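Local coordinates for protein DNA polymerase III, beta subunit (Thermotoga maritima, PDB 1VPK) that probably tethers DNA polymerases and other proteins to DNA for processive synthesis, as a ring-shaped head-to-tail homodimer around the duplex, at residues A[267-272]-A[315-320]; A[30-35]-A[210-215]; A[137-142]-A[195-200]; A[203-208]-A[245-250]; A[57-62]-A[125-130]. All coordinates share one frame; numbering follows the deposited sequence. Where two conformers were deposited one is given.

How the contacts relate
Contact 2 opens first, in the loop after helix 19-29, and closes 175 residues later on helix 207-218, joining the N-terminal to the central domain. Contact 5 is nested within that span and brings the end of strand 53-59 against a loop of the N-terminal domain. Contact 3, nested there too, sets edge strand 137-142 beside the loop 195-200. Contact 4 begins just afterwards, on strand 201-206, and crosses contact 2 because its second segment, 245-250, follows helix 207-218. Contacts 2, 4 and 5 touch one another around K208, D60 and E62. Contact 1 comes last, in series, in the C-terminal domain, its centre about 38 Å from that of contact 2.

Contact 1. Residues A[267-272]-A[315-320]; sequences VVVSRK and DEVEVQ
A hydrogen-bonded antiparallel beta pair, V268 with Q320, joins strand 265-270 to the short edge strand 320-323 in the C-terminal domain. The backbones exchange two bonds. V268 N donates to Q320 O over 2.6 Å and almost in line (175°), whereas Q320 N reaches V268 O at 3.0 Å, lying in the plane of that carbonyl. Q320 O is also approached by the CA-H of V267, with V267 CA 3.3 Å from Q320 O, so two successive residues converge on one oxygen. V268 and Q320 put their side chains on the same face of the sheet; Q320 bends at its second torsion (-69°), so its amide turns off from V268. V319 makes most of the apolar part of the contact. Its CG1, anti to the carbonyl carbon (chi1 -60°), is wedged between two valines: V319 CG1 lies 3.8 Å from V267 CG1 and 3.9 Å from V269 CG2. V269 CG2 also reaches V317 CG2, more loosely, at 4.5 Å. The chain thus passes within a few residues from strand 311-318 of one sheet to the edge of another. Helix 271-285, begun by S270 OG capping E273 N, packs against V269 and V317 through L274 and S277, and strand 346-351 flanks strand 265-270. D315 pairs with a strand of the second subunit, so the sheet of strand 311-318 runs on across the dimer interface.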
# COMPACT_ATOMS: atom_id res chain seq x y z
N VAL A 267 10.93 8.43 32.44
CA VAL A 267 9.50 8.27 32.27
C VAL A 267 9.22 6.82 31.85
O VAL A 267 9.87 6.29 30.95
CB VAL A 267 9.03 9.23 31.18
CG1 VAL A 267 7.69 8.92 30.76
CG2 VAL A 267 9.07 10.67 31.67
N VAL A 268 8.32 6.17 32.57
CA VAL A 268 7.83 4.86 32.15
C VAL A 268 6.43 5.07 31.63
O VAL A 268 5.60 5.69 32.28
CB VAL A 268 7.89 3.83 33.30
CG1 VAL A 268 7.30 2.49 32.88
CG2 VAL A 268 9.32 3.66 33.76
N VAL A 269 6.17 4.53 30.45
CA VAL A 269 4.93 4.81 29.75
C VAL A 269 4.62 3.62 28.85
O VAL A 269 5.52 2.97 28.33
CB VAL A 269 5.05 6.14 28.95
CG1 VAL A 269 6.10 6.06 27.87
CG2 VAL A 269 3.70 6.55 28.34
N SER A 270 3.32 3.34 28.68
CA SER A 270 2.84 2.28 27.79
C SER A 270 3.27 2.56 26.34
O SER A 270 3.17 3.67 25.86
CB SER A 270 1.30 2.13 27.90
OG SER A 270 0.78 1.64 26.69
N ARG A 271 3.81 1.55 25.66
CA ARG A 271 4.19 1.70 24.25
C ARG A 271 2.97 2.02 23.34
O ARG A 271 3.03 2.91 22.51
CB ARG A 271 4.89 0.42 23.78
CG ARG A 271 5.55 0.51 22.40
CD ARG A 271 6.34 -0.73 22.14
NE ARG A 271 5.46 -1.89 22.01
CZ ARG A 271 4.92 -2.33 20.88
NH1 ARG A 271 5.18 -1.76 19.71
NH2 ARG A 271 4.13 -3.40 20.93
N LYS A 272 1.88 1.27 23.50
CA LYS A 272 0.60 1.57 22.82
C LYS A 272 0.08 2.98 23.12
O LYS A 272 -0.31 3.68 22.20
CB LYS A 272 -0.46 0.56 23.26
CG LYS A 272 -1.84 0.71 22.65
CD LYS A 272 -2.81 -0.26 23.30
CE LYS A 272 -4.13 -0.35 22.54
NZ LYS A 272 -3.98 -1.01 21.20
N ASP A 315 -2.05 16.77 23.97
CA ASP A 315 -2.48 15.47 24.45
C ASP A 315 -1.77 15.13 25.77
O ASP A 315 -0.57 15.16 25.85
CB ASP A 315 -2.18 14.36 23.44
CG ASP A 315 -2.94 13.09 23.76
OD1 ASP A 315 -4.15 13.16 24.07
OD2 ASP A 315 -2.34 12.02 23.77
N GLU A 316 -2.53 14.73 26.77
CA GLU A 316 -1.97 14.48 28.09
C GLU A 316 -2.02 13.00 28.41
O GLU A 316 -3.09 12.43 28.37
CB GLU A 316 -2.77 15.24 29.11
CG GLU A 316 -2.27 15.07 30.54
CD GLU A 316 -2.86 16.11 31.46
OE1 GLU A 316 -2.48 17.29 31.34
OE2 GLU A 316 -3.72 15.74 32.30
N VAL A 317 -0.88 12.38 28.70
CA VAL A 317 -0.85 10.94 28.99
C VAL A 317 -0.27 10.64 30.35
O VAL A 317 0.64 11.34 30.81
CB VAL A 317 -0.13 10.12 27.91
CG1 VAL A 317 -0.72 10.45 26.54
CG2 VAL A 317 1.34 10.34 27.89
N GLU A 318 -0.80 9.60 30.99
CA GLU A 318 -0.35 9.16 32.31
C GLU A 318 0.97 8.44 32.24
O GLU A 318 1.16 7.59 31.39
CB GLU A 318 -1.38 8.23 32.96
CG GLU A 318 -2.65 8.91 33.32
CD GLU A 318 -3.69 7.94 33.82
OE1 GLU A 318 -3.38 6.73 34.00
OE2 GLU A 318 -4.84 8.40 34.03
N VAL A 319 1.88 8.77 33.15
CA VAL A 319 3.23 8.20 33.10
C VAL A 319 3.67 7.99 34.53
O VAL A 319 3.11 8.60 35.43
CB VAL A 319 4.28 9.11 32.41
CG1 VAL A 319 3.91 9.41 30.98
CG2 VAL A 319 4.52 10.41 33.18
N GLN A 320 4.64 7.09 34.71
CA GLN A 320 5.41 7.07 35.94
C GLN A 320 6.73 7.76 35.67
O GLN A 320 7.45 7.38 34.73
CB GLN A 320 5.60 5.64 36.39
CG GLN A 320 4.28 4.95 36.79
CD GLN A 320 3.66 5.49 38.04
OE1 GLN A 320 4.34 5.76 39.04
NE2 GLN A 320 2.34 5.66 38.00

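Contact 2. Residues A[30-35]-A[210-215]; sequences SKALAK and MKEVQN
K31 and E212 meet at a domain junction, where the loop after helix 19-29 of the N-terminal domain lies against helix 207-218 of the central domain. The direct polar contacts gather on E212 OE1. N215 ND2, a helical turn further on, donates to E212 OE1 at 3.1 Å from the syn side, 34° out of the carboxylate plane. From across the junction K31 N adds a weak, bent bond to E212 OE1 (3.3 Å, 123°). E212 reaches both donors because CG stands anti to the backbone N (chi1 175°) and the chain then folds back at its second torsion. N215 ND2 has a further acceptor in T27 O, which S30 OG also uses. With an alanine at E212, K31 N and N215 ND2 would probably lose their shared acceptor, and the amide would depend more heavily on T27. The packing is made by the methylenes of K31, which cross the amide of N215 at a slant, K31 CG being 4.0 Å from N215 CG. A32 CB lies 4.4 Å from E212 CG, and both side chains touch T63 and V65. A water completes the contact: it accepts from K31 NZ at 3.1 Å and donates to K211 O at 2.5 Å.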
# COMPACT_ATOMS: atom_id res chain seq x y z
N SER A 30 18.29 -12.02 -5.03
CA SER A 30 17.73 -10.87 -5.69
C SER A 30 18.18 -9.52 -5.16
O SER A 30 18.26 -8.60 -5.93
CB SER A 30 16.20 -10.90 -5.72
OG SER A 30 15.71 -10.87 -4.42
N LYS A 31 18.50 -9.42 -3.86
CA LYS A 31 18.83 -8.11 -3.32
C LYS A 31 20.33 -7.75 -3.45
O LYS A 31 20.77 -6.70 -2.98
CB LYS A 31 18.30 -7.96 -1.89
CG LYS A 31 16.76 -7.93 -1.82
CD LYS A 31 16.29 -7.18 -0.61
CE LYS A 31 14.77 -6.85 -0.57
NZ LYS A 31 14.58 -5.85 0.61
N ALA A 32 21.08 -8.59 -4.12
CA ALA A 32 22.46 -8.31 -4.48
C ALA A 32 22.54 -7.76 -5.94
O ALA A 32 23.60 -7.38 -6.40
CB ALA A 32 23.29 -9.53 -4.34
N LEU A 33 21.42 -7.71 -6.65
CA LEU A 33 21.44 -7.16 -8.03
C LEU A 33 21.77 -5.66 -8.03
O LEU A 33 21.37 -4.95 -7.10
CB LEU A 33 20.09 -7.37 -8.70
CG LEU A 33 19.59 -8.81 -8.96
CD1 LEU A 33 18.13 -8.82 -9.31
CD2 LEU A 33 20.35 -9.38 -10.10
N ALA A 34 22.46 -5.19 -9.08
CA ALA A 34 22.64 -3.75 -9.32
C ALA A 34 21.38 -3.13 -9.94
O ALA A 34 20.54 -3.83 -10.46
CB ALA A 34 23.81 -3.52 -10.25
N LYS A 35 21.27 -1.82 -9.91
CA LYS A 35 20.19 -1.12 -10.66
C LYS A 35 20.43 -1.12 -12.20
O LYS A 35 21.58 -1.07 -12.65
CB LYS A 35 20.03 0.34 -10.17
CG LYS A 35 20.19 0.55 -8.67
N MET A 210 23.42 -5.01 3.91
CA MET A 210 22.59 -5.41 5.03
C MET A 210 21.18 -5.85 4.71
O MET A 210 20.66 -6.77 5.36
CB MET A 210 22.58 -4.29 6.08
CG MET A 210 23.93 -4.14 6.77
SD MET A 210 24.48 -5.63 7.63
CE MET A 210 23.22 -5.91 8.90
N LYS A 211 20.59 -5.24 3.69
CA LYS A 211 19.31 -5.68 3.14
C LYS A 211 19.41 -7.06 2.47
O LYS A 211 18.45 -7.87 2.50
CB LYS A 211 18.78 -4.61 2.18
CG LYS A 211 18.33 -3.34 2.95
CD LYS A 211 17.69 -2.30 2.03
CE LYS A 211 17.41 -0.88 2.69
NZ LYS A 211 17.50 0.22 1.60
N GLU A 212 20.56 -7.36 1.90
CA GLU A 212 20.78 -8.70 1.38
C GLU A 212 20.95 -9.65 2.56
O GLU A 212 20.44 -10.75 2.53
CB GLU A 212 21.95 -8.75 0.38
CG GLU A 212 22.30 -10.15 -0.10
CD GLU A 212 21.16 -10.95 -0.72
OE1 GLU A 212 20.09 -10.44 -1.15
OE2 GLU A 212 21.36 -12.16 -0.86
N VAL A 213 21.65 -9.24 3.61
CA VAL A 213 21.81 -10.09 4.81
C VAL A 213 20.43 -10.49 5.33
O VAL A 213 20.16 -11.69 5.53
CB VAL A 213 22.67 -9.39 5.90
CG1 VAL A 213 22.60 -10.11 7.23
CG2 VAL A 213 24.12 -9.33 5.45
N GLN A 214 19.55 -9.49 5.45
CA GLN A 214 18.21 -9.69 5.95
C GLN A 214 17.44 -10.64 5.02
O GLN A 214 16.67 -11.50 5.46
CB GLN A 214 17.46 -8.37 5.97
CG GLN A 214 17.59 -7.53 7.17
CD GLN A 214 16.43 -6.54 7.22
OE1 GLN A 214 16.26 -5.72 6.30
NE2 GLN A 214 15.61 -6.63 8.25
N ASN A 215 17.63 -10.45 3.72
CA ASN A 215 16.96 -11.26 2.71
C ASN A 215 17.36 -12.73 2.85
O ASN A 215 16.52 -13.65 2.79
CB ASN A 215 17.35 -10.74 1.32
CG ASN A 215 16.59 -11.40 0.22
OD1 ASN A 215 15.36 -11.48 0.27
ND2 ASN A 215 17.30 -11.85 -0.80
O HOH W 1 16.02 -7.39 2.85

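Contact 3. Residues A[137-142]-A[195-200]; sequences ITFEVD and IENEEE
F139 and V141 of strand 137-142 take I195 against them, and this is the tightly packed part of a contact between an edge strand of one sheet and the loop 195-200, which joins two strands of another. F139 CD2 lies 3.8 Å from I195 CD1, and I195 CG2 meets V141 CG2 at 3.9 Å; L173 of strand 168-174 touches both F139 and I195 as well. N197 lies on the same side of the ring plane, by CD1 rather than CD2, its amide plane turned 78° from the ring and N197 OD1 only 3.3 Å from F139 CB. The amide has three partners: N197 ND2 donates to E199 O at 2.7 Å and also to H174 O, while water 3 donates to N197 OD1 at 2.6 Å. At the strand's start I137 crosses E199 at about a right angle, I137 CG1 3.9 Å from E199 CB. The solvent side is different. Water 5 bridges E140 N and E196 O, water 4 joins E140 O to E196 N, and water 2 joins T138 O to E198 N; water 3 accepts from E199 N and reaches T138 O only weakly. E140 and E196 lie exposed here, with E140 OE1 7.0 Å from E196 OE1. The chemistry implies two modes of attachment: hydrocarbon packing on the inner side, and outside it backbones that pair through water in place of direct hydrogen bonds.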
# COMPACT_ATOMS: atom_id res chain seq x y z
N ILE A 137 38.49 -13.94 10.99
CA ILE A 137 37.73 -14.10 12.23
C ILE A 137 36.43 -14.77 11.80
O ILE A 137 35.85 -14.39 10.78
CB ILE A 137 37.53 -12.69 12.85
CG1 ILE A 137 38.77 -12.33 13.66
CG2 ILE A 137 36.25 -12.56 13.67
CD1 ILE A 137 39.43 -11.03 13.21
N THR A 138 36.01 -15.80 12.51
CA THR A 138 34.79 -16.52 12.17
C THR A 138 33.95 -16.89 13.40
O THR A 138 34.49 -17.10 14.52
CB THR A 138 35.08 -17.76 11.26
OG1 THR A 138 33.85 -18.32 10.81
CG2 THR A 138 35.84 -18.81 11.97
N PHE A 139 32.63 -16.91 13.21
CA PHE A 139 31.70 -17.37 14.24
C PHE A 139 30.41 -17.89 13.63
O PHE A 139 30.04 -17.54 12.52
CB PHE A 139 31.43 -16.28 15.28
CG PHE A 139 30.83 -15.04 14.70
CD1 PHE A 139 31.64 -14.04 14.19
CD2 PHE A 139 29.43 -14.87 14.67
CE1 PHE A 139 31.08 -12.89 13.62
CE2 PHE A 139 28.86 -13.72 14.09
CZ PHE A 139 29.69 -12.73 13.58
N GLU A 140 29.74 -18.77 14.35
CA GLU A 140 28.40 -19.18 14.00
C GLU A 140 27.39 -18.38 14.82
O GLU A 140 27.68 -18.05 15.97
CB GLU A 140 28.21 -20.68 14.26
CG GLU A 140 28.71 -21.56 13.11
CD GLU A 140 28.10 -22.96 13.11
OE1 GLU A 140 27.89 -23.57 14.19
OE2 GLU A 140 27.86 -23.48 12.00
N VAL A 141 26.24 -18.04 14.24
CA VAL A 141 25.15 -17.47 15.05
C VAL A 141 23.79 -18.06 14.68
O VAL A 141 23.53 -18.43 13.53
CB VAL A 141 25.18 -15.88 15.02
CG1 VAL A 141 25.09 -15.37 13.67
CG2 VAL A 141 24.07 -15.28 15.92
N ASP A 142 22.92 -18.17 15.69
CA ASP A 142 21.54 -18.64 15.50
C ASP A 142 20.88 -17.69 14.46
O ASP A 142 20.99 -16.48 14.53
CB ASP A 142 20.84 -18.72 16.89
CG ASP A 142 19.34 -19.06 16.80
OD1 ASP A 142 18.57 -18.26 16.21
OD2 ASP A 142 18.94 -20.13 17.33
N ILE A 195 26.58 -14.51 22.15
CA ILE A 195 26.72 -15.54 21.12
C ILE A 195 27.97 -16.33 21.49
O ILE A 195 28.58 -16.06 22.54
CB ILE A 195 26.86 -14.95 19.73
CG1 ILE A 195 28.13 -14.10 19.59
CG2 ILE A 195 25.59 -14.14 19.35
CD1 ILE A 195 28.44 -13.80 18.15
N GLU A 196 28.34 -17.32 20.67
CA GLU A 196 29.64 -17.97 20.77
C GLU A 196 30.58 -17.31 19.74
O GLU A 196 30.35 -17.38 18.50
CB GLU A 196 29.52 -19.51 20.59
CG GLU A 196 28.51 -20.20 21.55
CD GLU A 196 28.76 -21.73 21.77
OE1 GLU A 196 28.12 -22.56 21.07
OE2 GLU A 196 29.61 -22.12 22.63
N ASN A 197 31.61 -16.63 20.26
CA ASN A 197 32.64 -15.98 19.45
C ASN A 197 33.97 -15.82 20.19
O ASN A 197 33.99 -15.38 21.35
CB ASN A 197 32.18 -14.62 18.95
CG ASN A 197 33.21 -13.93 18.05
OD1 ASN A 197 33.56 -14.42 16.95
ND2 ASN A 197 33.69 -12.79 18.50
N GLU A 198 35.07 -16.18 19.51
CA GLU A 198 36.39 -16.16 20.12
C GLU A 198 37.04 -14.77 20.07
O GLU A 198 37.53 -14.30 21.07
CB GLU A 198 37.30 -17.22 19.48
CG GLU A 198 38.44 -17.67 20.37
N GLU A 199 37.06 -14.11 18.91
CA GLU A 199 37.96 -12.95 18.74
C GLU A 199 37.25 -11.62 18.61
O GLU A 199 36.09 -11.57 18.21
CB GLU A 199 38.82 -13.15 17.49
CG GLU A 199 39.65 -14.44 17.47
CD GLU A 199 40.74 -14.45 18.50
OE1 GLU A 199 41.13 -13.36 18.97
OE2 GLU A 199 41.25 -15.56 18.85
N GLU A 200 37.97 -10.55 18.89
CA GLU A 200 37.47 -9.22 18.68
C GLU A 200 37.66 -8.72 17.29
O GLU A 200 38.66 -9.01 16.66
CB GLU A 200 38.16 -8.22 19.56
CG GLU A 200 37.60 -8.25 20.88
CD GLU A 200 38.21 -7.17 21.70
OE1 GLU A 200 38.54 -6.12 21.09
OE2 GLU A 200 38.32 -7.41 22.92
O HOH W 2 34.40 -18.09 17.07
O HOH W 3 36.02 -14.78 16.35
O HOH W 4 26.52 -18.40 18.61
O HOH W 5 30.48 -19.63 17.02

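Contact 4. Residues A[203-208]-A[245-250]; sequences FLLSLK and MRVVDA
L204 and V248 join two segments that run nearly perpendicular, 103° apart, through a single direct backbone bond, V248 N to L204 O, 2.7 Å long and practically straight (178°). Two waters extend it: one accepts from L204 N and donates to V248 O, the other accepts from S206 N and donates to R246 O. Among the side chains, L204 CD2 lies across the valine at a slant, 3.6 Å from V248 CB, a position reached with L204 CG anti to the backbone N (chi1 -180°). V248 CG2 turns to the backbone, 3.4 Å from S206 N. Cutting L204 back to an alanine would probably uncover V248 and A250 and open a gap beside the backbone bond. L205 packs on the residues before V248: L205 CD2 stands 4.0 Å from V247 CG2 and 4.1 Å from M245 CB, crossing both side chains at about a right angle. V247 CG2 also reaches F203 CB at 3.7 Å; the F203 ring stacks with W171. The chain leaving strand 241-246 crosses edge strand 201-206 of another sheet just before S206, whose OG also bonds E62 OE1, N-caps helix 207-218, in keeping with this family's domains, whose sheets back a lining of helices.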
# COMPACT_ATOMS: atom_id res chain seq x y z
N PHE A 203 33.53 -3.89 11.91
CA PHE A 203 33.47 -3.51 10.51
C PHE A 203 32.10 -2.86 10.21
O PHE A 203 31.11 -3.10 10.90
CB PHE A 203 33.68 -4.73 9.62
CG PHE A 203 32.82 -5.93 9.97
CD1 PHE A 203 31.52 -6.06 9.45
CD2 PHE A 203 33.33 -6.95 10.80
CE1 PHE A 203 30.73 -7.15 9.77
CE2 PHE A 203 32.56 -8.06 11.11
CZ PHE A 203 31.27 -8.17 10.62
N LEU A 204 32.06 -2.05 9.16
CA LEU A 204 30.83 -1.44 8.68
C LEU A 204 30.40 -2.13 7.38
O LEU A 204 31.20 -2.27 6.46
CB LEU A 204 31.08 0.03 8.44
CG LEU A 204 29.93 0.90 7.93
CD1 LEU A 204 28.78 0.97 8.86
CD2 LEU A 204 30.45 2.29 7.60
N LEU A 205 29.17 -2.62 7.34
CA LEU A 205 28.59 -3.09 6.09
C LEU A 205 27.54 -2.07 5.64
O LEU A 205 26.80 -1.50 6.48
CB LEU A 205 27.98 -4.48 6.26
CG LEU A 205 28.92 -5.64 6.65
CD1 LEU A 205 28.11 -6.90 6.83
CD2 LEU A 205 30.08 -5.86 5.64
N SER A 206 27.49 -1.84 4.33
CA SER A 206 26.59 -0.86 3.71
C SER A 206 25.14 -1.26 3.92
O SER A 206 24.83 -2.44 4.19
CB SER A 206 26.85 -0.71 2.19
OG SER A 206 26.27 -1.80 1.43
N LEU A 207 24.24 -0.29 3.79
CA LEU A 207 22.83 -0.58 3.94
C LEU A 207 22.36 -1.57 2.87
O LEU A 207 21.62 -2.50 3.19
CB LEU A 207 22.01 0.70 3.89
CG LEU A 207 20.50 0.59 4.10
CD1 LEU A 207 20.16 -0.17 5.36
CD2 LEU A 207 19.95 1.97 4.13
N LYS A 208 22.83 -1.40 1.63
CA LYS A 208 22.50 -2.34 0.56
C LYS A 208 22.97 -3.79 0.90
O LYS A 208 22.24 -4.74 0.70
CB LYS A 208 23.00 -1.88 -0.81
CG LYS A 208 22.64 -2.91 -1.90
CD LYS A 208 22.03 -2.39 -3.16
CE LYS A 208 21.91 -3.53 -4.20
NZ LYS A 208 22.44 -3.14 -5.48
N MET A 245 30.52 -9.66 1.09
CA MET A 245 30.30 -8.22 1.04
C MET A 245 31.59 -7.50 1.33
O MET A 245 32.25 -7.82 2.31
CB MET A 245 29.29 -7.83 2.10
CG MET A 245 27.93 -8.34 1.83
SD MET A 245 26.92 -8.67 3.28
CE MET A 245 27.85 -10.01 4.09
N ARG A 246 31.95 -6.52 0.50
CA ARG A 246 33.11 -5.67 0.82
C ARG A 246 32.73 -4.71 1.90
O ARG A 246 31.70 -4.06 1.85
CB ARG A 246 33.64 -4.89 -0.37
CG ARG A 246 34.21 -5.81 -1.50
CD ARG A 246 34.50 -5.03 -2.80
NE ARG A 246 35.38 -3.86 -2.59
CZ ARG A 246 36.72 -3.90 -2.56
NH1 ARG A 246 37.37 -5.06 -2.72
NH2 ARG A 246 37.42 -2.79 -2.38
N VAL A 247 33.62 -4.59 2.87
CA VAL A 247 33.43 -3.77 4.06
C VAL A 247 33.44 -2.28 3.69
O VAL A 247 34.07 -1.91 2.73
CB VAL A 247 34.56 -4.22 5.03
CG1 VAL A 247 35.37 -3.11 5.61
CG2 VAL A 247 33.99 -5.22 5.98
N VAL A 248 32.70 -1.42 4.38
CA VAL A 248 32.76 -0.01 3.98
C VAL A 248 34.10 0.65 4.38
O VAL A 248 34.55 0.54 5.51
CB VAL A 248 31.58 0.78 4.51
CG1 VAL A 248 31.67 2.22 4.04
CG2 VAL A 248 30.27 0.14 4.03
N ASP A 249 34.72 1.35 3.44
CA ASP A 249 35.96 2.06 3.72
C ASP A 249 35.68 3.42 4.37
O ASP A 249 35.96 4.48 3.79
CB ASP A 249 36.72 2.24 2.44
CG ASP A 249 38.06 2.85 2.67
OD1 ASP A 249 38.47 3.00 3.84
OD2 ASP A 249 38.71 3.17 1.68
N ALA A 250 35.12 3.39 5.56
CA ALA A 250 34.78 4.61 6.24
C ALA A 250 34.79 4.27 7.70
O ALA A 250 34.52 3.12 8.09
CB ALA A 250 33.41 5.10 5.81
O HOH W 6 34.40 -1.03 7.81
O HOH W 7 29.15 -3.50 2.42

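Contact 5. Residues A[57-62]-A[125-130]; sequences CATDLE and DEFPEI
T59, the last residue of strand 53-59, points its side chain at the loop 125-130, which crosses the strand end nearly perpendicularly (93°). From the backbone outward, T59 CB first meets I130 CD1, at 4.2 Å. Beyond it the side chain forks. The methyl, T59 CG2, fits between two residues of the loop, 3.9 Å from P128 CG and 3.9 Å from F127 CZ; threonine and phenylalanine lie alongside, pointing opposite ways. The hydroxyl lies anti to the backbone N (chi1 -171°) and turns back to its own chain, where T59 OG1 accepts from L61 N at 2.9 Å in an ST turn and also bonds T63 O. One branch therefore packs and the other shapes the turn. An Asx turn follows directly, with D60 OD1 accepting from E62 N. Around the threonine, the F127 ring presents its edge to the strand, F127 CZ being 4.0 Å from A58 CA, close to the ring plane. I130 CD1 tucks in beside it, 3.6 Å from A58 O and 3.8 Å from C57 CB. At the outer end L61 CD2 crosses the proline ring, 4.2 Å from P128 CG. F127 rests on L46 of strand 44-50 and V81 of strand 78-83, so the loop covers three strands of one sheet. Past the turns, E62 bonds through its backbone to R246 of strand 241-246 and D60 makes a salt bridge to K208 on helix 207-218.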
# COMPACT_ATOMS: atom_id res chain seq x y z
N CYS A 57 23.78 -16.59 -9.51
CA CYS A 57 24.55 -15.51 -8.85
C CYS A 57 23.99 -14.11 -9.12
O CYS A 57 23.31 -13.86 -10.14
CB CYS A 57 26.00 -15.53 -9.29
SG CYS A 57 26.83 -17.13 -9.07
N ALA A 58 24.29 -13.20 -8.22
CA ALA A 58 23.98 -11.78 -8.44
C ALA A 58 25.06 -10.98 -7.73
O ALA A 58 25.57 -11.40 -6.67
CB ALA A 58 22.68 -11.46 -7.86
N THR A 59 25.43 -9.85 -8.32
CA THR A 59 26.33 -8.93 -7.65
C THR A 59 26.10 -7.51 -8.17
O THR A 59 25.70 -7.31 -9.32
CB THR A 59 27.79 -9.32 -7.88
OG1 THR A 59 28.64 -8.52 -7.04
CG2 THR A 59 28.25 -9.10 -9.36
N ASP A 60 26.42 -6.57 -7.32
CA ASP A 60 26.63 -5.18 -7.70
C ASP A 60 28.06 -4.73 -7.49
O ASP A 60 28.33 -3.56 -7.44
CB ASP A 60 25.71 -4.28 -6.89
CG ASP A 60 25.99 -4.32 -5.41
OD1 ASP A 60 27.04 -4.85 -4.97
OD2 ASP A 60 25.14 -3.80 -4.65
N LEU A 61 28.99 -5.66 -7.38
CA LEU A 61 30.41 -5.38 -7.14
C LEU A 61 30.78 -5.02 -5.70
O LEU A 61 31.97 -4.98 -5.34
CB LEU A 61 30.97 -4.32 -8.12
CG LEU A 61 30.78 -4.54 -9.64
CD1 LEU A 61 31.60 -3.55 -10.37
CD2 LEU A 61 31.19 -5.93 -10.04
N GLU A 62 29.79 -4.75 -4.85
CA GLU A 62 30.06 -4.58 -3.41
C GLU A 62 29.53 -5.80 -2.64
O GLU A 62 30.22 -6.28 -1.75
CB GLU A 62 29.41 -3.29 -2.88
CG GLU A 62 29.30 -3.25 -1.33
CD GLU A 62 28.66 -1.96 -0.82
OE1 GLU A 62 27.41 -1.81 -1.01
OE2 GLU A 62 29.43 -1.14 -0.24
N ASP A 125 30.20 -12.95 -20.14
CA ASP A 125 31.64 -12.81 -20.14
C ASP A 125 32.15 -11.65 -19.32
O ASP A 125 33.30 -11.66 -18.97
CB ASP A 125 32.24 -12.83 -21.54
CG ASP A 125 31.67 -11.78 -22.47
OD1 ASP A 125 30.46 -11.82 -22.77
OD2 ASP A 125 32.45 -10.92 -22.92
N GLU A 126 31.31 -10.70 -18.95
CA GLU A 126 31.72 -9.63 -18.04
C GLU A 126 31.11 -9.73 -16.66
O GLU A 126 31.30 -8.83 -15.83
CB GLU A 126 31.42 -8.27 -18.67
CG GLU A 126 32.40 -7.91 -19.75
CD GLU A 126 31.95 -6.79 -20.68
OE1 GLU A 126 30.87 -6.18 -20.46
OE2 GLU A 126 32.67 -6.53 -21.64
N PHE A 127 30.40 -10.83 -16.40
CA PHE A 127 29.92 -11.11 -15.08
C PHE A 127 31.05 -11.78 -14.26
O PHE A 127 31.54 -12.84 -14.61
CB PHE A 127 28.68 -12.00 -15.10
CG PHE A 127 27.95 -12.00 -13.84
CD1 PHE A 127 28.42 -12.74 -12.74
CD2 PHE A 127 26.78 -11.28 -13.70
CE1 PHE A 127 27.74 -12.73 -11.55
CE2 PHE A 127 26.11 -11.29 -12.53
CZ PHE A 127 26.59 -12.01 -11.45
N PRO A 128 31.46 -11.15 -13.18
CA PRO A 128 32.63 -11.63 -12.45
C PRO A 128 32.43 -12.89 -11.59
O PRO A 128 31.31 -13.22 -11.19
CB PRO A 128 32.92 -10.45 -11.56
CG PRO A 128 31.56 -9.92 -11.24
CD PRO A 128 30.85 -9.97 -12.54
N GLU A 129 33.52 -13.58 -11.29
CA GLU A 129 33.52 -14.68 -10.31
C GLU A 129 33.27 -14.12 -8.91
O GLU A 129 33.87 -13.12 -8.52
CB GLU A 129 34.87 -15.43 -10.31
CG GLU A 129 35.05 -16.39 -11.48
CD GLU A 129 34.03 -17.54 -11.46
OE1 GLU A 129 33.41 -17.78 -10.39
OE2 GLU A 129 33.86 -18.21 -12.51
N ILE A 130 32.37 -14.75 -8.16
CA ILE A 130 32.09 -14.34 -6.79
C ILE A 130 32.84 -15.29 -5.85
O ILE A 130 32.61 -16.50 -5.86
CB ILE A 130 30.60 -14.35 -6.51
CG1 ILE A 130 29.91 -13.35 -7.47
CG2 ILE A 130 30.33 -14.05 -5.01
CD1 ILE A 130 28.45 -13.41 -7.35